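Local atomic coordinates of SUMO-1 cysteine protease S273R (African swine fever virus pig/Kenya/KEN-50/1950, PDB entry 6LJ9), a protein that probably matures the viral polyproteins pp220 and pp62 into core-shell proteins as a cysteine protease, and counters host pyroptosis and cGAS-STING signalling. Residues B[256-259]-B[260-263]. Numbering follows the deposited sequence.
Sequences RITD and EEMY
Thr258 OG1 accepts from Glu261 N at 3.1 Å, a nearly straight bond with an angle of 163° at the hydrogen. The torsion behind it (chi1 68°) tucks the hydroxyl between the threonine's own N and carbonyl carbon, facing the first turn. The same oxygen lies 3.2 Å from a water that donates to Glu260 OE1, so the cap and the extended glutamate are also joined through solvent. Within the first turn, Met262 N donates to Thr258 O over 3.3 Å, and Tyr263 N follows with Asp259 O over 2.8 Å. This is the N-cap of helix 259-269, a worked case of a side chain serving an amide of the first turn, which lacks the usual i-4 helical carbonyl, here within the Ulp1-type catalytic domain. The carboxylate of Asp259 forms a long salt bridge with Arg256 NH2, 3.6 Å from OD1. Its OD1 also accepts from Arg227 N and its OD2 is bonded to Ser228 OG, two bonds that tie the helix start to the loop carrying Gln226, predicted to bind substrate. Glu261 OE2 accepts from the backbone N of Ser2, near the start of the chain. On the apolar side, Ile257 CG2 meets the selenomethionine methyl CE of Met262 at 3.6 Å, and both side chains pack against Phe238 of helix 232-244, whose Tyr235 OH bonds to Ile257 O.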
ATOM      1  N   ARG B 256       6.135   5.085 -26.614  1.00 43.15           N
ATOM      2  CA  ARG B 256       5.681   6.466 -26.592  1.00 46.34           C
ATOM      3  C   ARG B 256       4.277   6.567 -26.008  1.00 42.58           C
ATOM      4  O   ARG B 256       3.428   5.696 -26.224  1.00 52.61           O
ATOM      5  CB  ARG B 256       5.706   7.064 -28.000  1.00 50.56           C
ATOM      6  CG  ARG B 256       5.302   8.530 -28.039  1.00 59.01           C
ATOM      7  CD  ARG B 256       5.336   9.120 -29.439  1.00 62.61           C
ATOM      8  NE  ARG B 256       4.965  10.533 -29.412  1.00 66.69           N
ATOM      9  CZ  ARG B 256       3.719  10.981 -29.524  1.00 67.46           C
ATOM     10  NH1 ARG B 256       2.718  10.126 -29.679  1.00 64.41           N
ATOM     11  NH2 ARG B 256       3.472  12.281 -29.481  1.00 74.32           N
ATOM     12  N   ILE B 257       4.040   7.640 -25.256  1.00 29.85           N
ATOM     13  CA  ILE B 257       2.744   7.937 -24.662  1.00 36.39           C
ATOM     14  C   ILE B 257       2.236   9.227 -25.290  1.00 28.51           C
ATOM     15  O   ILE B 257       2.902  10.269 -25.211  1.00 41.78           O
ATOM     16  CB  ILE B 257       2.836   8.053 -23.133  1.00 42.37           C
ATOM     17  CG1 ILE B 257       3.338   6.737 -22.535  1.00 35.08           C
ATOM     18  CG2 ILE B 257       1.489   8.421 -22.544  1.00 31.71           C
ATOM     19  CD1 ILE B 257       3.465   6.755 -21.032  1.00 46.27           C
ATOM     20  N   THR B 258       1.063   9.159 -25.912  1.00 34.83           N
ATOM     21  CA  THR B 258       0.568  10.238 -26.752  1.00 31.70           C
ATOM     22  C   THR B 258      -0.060  11.354 -25.921  1.00 31.39           C
ATOM     23  O   THR B 258      -0.466  11.164 -24.770  1.00 34.26           O
ATOM     24  CB  THR B 258      -0.457   9.707 -27.755  1.00 34.36           C
ATOM     25  OG1 THR B 258      -1.640   9.296 -27.058  1.00 38.13           O
ATOM     26  CG2 THR B 258       0.108   8.513 -28.512  1.00 29.83           C
ATOM     27  N   ASP B 259      -0.133  12.542 -26.533  1.00 35.17           N
ATOM     28  CA  ASP B 259      -0.829  13.661 -25.907  1.00 31.32           C
ATOM     29  C   ASP B 259      -2.326  13.398 -25.807  1.00 36.54           C
ATOM     30  O   ASP B 259      -2.988  13.914 -24.898  1.00 36.91           O
ATOM     31  CB  ASP B 259      -0.572  14.951 -26.688  1.00 28.39           C
ATOM     32  CG  ASP B 259       0.902  15.304 -26.770  1.00 32.14           C
ATOM     33  OD1 ASP B 259       1.613  14.716 -27.614  1.00 33.53           O
ATOM     34  OD2 ASP B 259       1.351  16.175 -25.995  1.00 40.25           O
ATOM     35  N   GLU B 260      -2.876  12.607 -26.732  1.00 31.74           N
ATOM     36  CA  GLU B 260      -4.288  12.246 -26.659  1.00 36.21           C
ATOM     37  C   GLU B 260      -4.593  11.461 -25.391  1.00 33.34           C
ATOM     38  O   GLU B 260      -5.596  11.721 -24.715  1.00 37.08           O
ATOM     39  CB  GLU B 260      -4.685  11.442 -27.894  1.00 28.57           C
ATOM     40  CG  GLU B 260      -6.120  10.954 -27.887  1.00 39.21           C
ATOM     41  CD  GLU B 260      -6.400   9.971 -29.007  1.00 64.13           C
ATOM     42  OE1 GLU B 260      -5.429   9.451 -29.596  1.00 72.51           O
ATOM     43  OE2 GLU B 260      -7.588   9.717 -29.297  1.00 72.61           O
ATOM     44  N   GLU B 261      -3.740  10.492 -25.056  1.00 39.92           N
ATOM     45  CA  GLU B 261      -3.925   9.735 -23.822  1.00 35.69           C
ATOM     46  C   GLU B 261      -3.792  10.623 -22.592  1.00 32.34           C
ATOM     47  O   GLU B 261      -4.472  10.393 -21.585  1.00 26.57           O
ATOM     48  CB  GLU B 261      -2.917   8.588 -23.757  1.00 38.93           C
ATOM     49  CG  GLU B 261      -3.534   7.202 -23.824  1.00 65.04           C
ATOM     50  CD  GLU B 261      -2.491   6.115 -23.983  1.00 90.07           C
ATOM     51  OE1 GLU B 261      -1.614   6.258 -24.862  1.00 85.59           O
ATOM     52  OE2 GLU B 261      -2.539   5.125 -23.222  1.00 98.50           O
HETATM   53  N   MSE B 262      -2.936  11.637 -22.650  1.00 28.78           N
HETATM   54  CA  MSE B 262      -2.737  12.527 -21.512  1.00 30.23           C
HETATM   55  C   MSE B 262      -3.861  13.547 -21.394  1.00 27.04           C
HETATM   56  O   MSE B 262      -4.188  13.993 -20.295  1.00 26.37           O
HETATM   57  CB  MSE B 262      -1.391  13.237 -21.620  1.00 31.58           C
HETATM   58  CG  MSE B 262      -0.198  12.298 -21.603  1.00 30.06           C
HETATM   59 SE   MSE B 262       0.011  11.352 -19.910  0.61 27.87          SE
HETATM   60  CE  MSE B 262      -1.021   9.739 -20.292  1.00 24.10           C
ATOM     61  N   TYR B 263      -4.449  13.921 -22.533  1.00 27.37           N
ATOM     62  CA  TYR B 263      -5.615  14.796 -22.489  1.00 32.83           C
ATOM     63  C   TYR B 263      -6.806  14.082 -21.867  1.00 31.70           C
ATOM     64  O   TYR B 263      -7.590  14.692 -21.131  1.00 30.03           O
ATOM     65  CB  TYR B 263      -5.959  15.296 -23.891  1.00 35.75           C
ATOM     66  CG  TYR B 263      -7.123  16.262 -23.915  1.00 37.31           C
ATOM     67  CD1 TYR B 263      -6.953  17.592 -23.551  1.00 34.96           C
ATOM     68  CD2 TYR B 263      -8.391  15.846 -24.300  1.00 39.75           C
ATOM     69  CE1 TYR B 263      -8.012  18.479 -23.569  1.00 35.12           C
ATOM     70  CE2 TYR B 263      -9.457  16.726 -24.322  1.00 43.12           C
ATOM     71  CZ  TYR B 263      -9.262  18.042 -23.955  1.00 40.38           C
ATOM     72  OH  TYR B 263     -10.318  18.924 -23.975  1.00 46.88           O
TER
HETATM   73  O   HOH W   1      -3.360   8.042 -29.380  1.00 41.48           O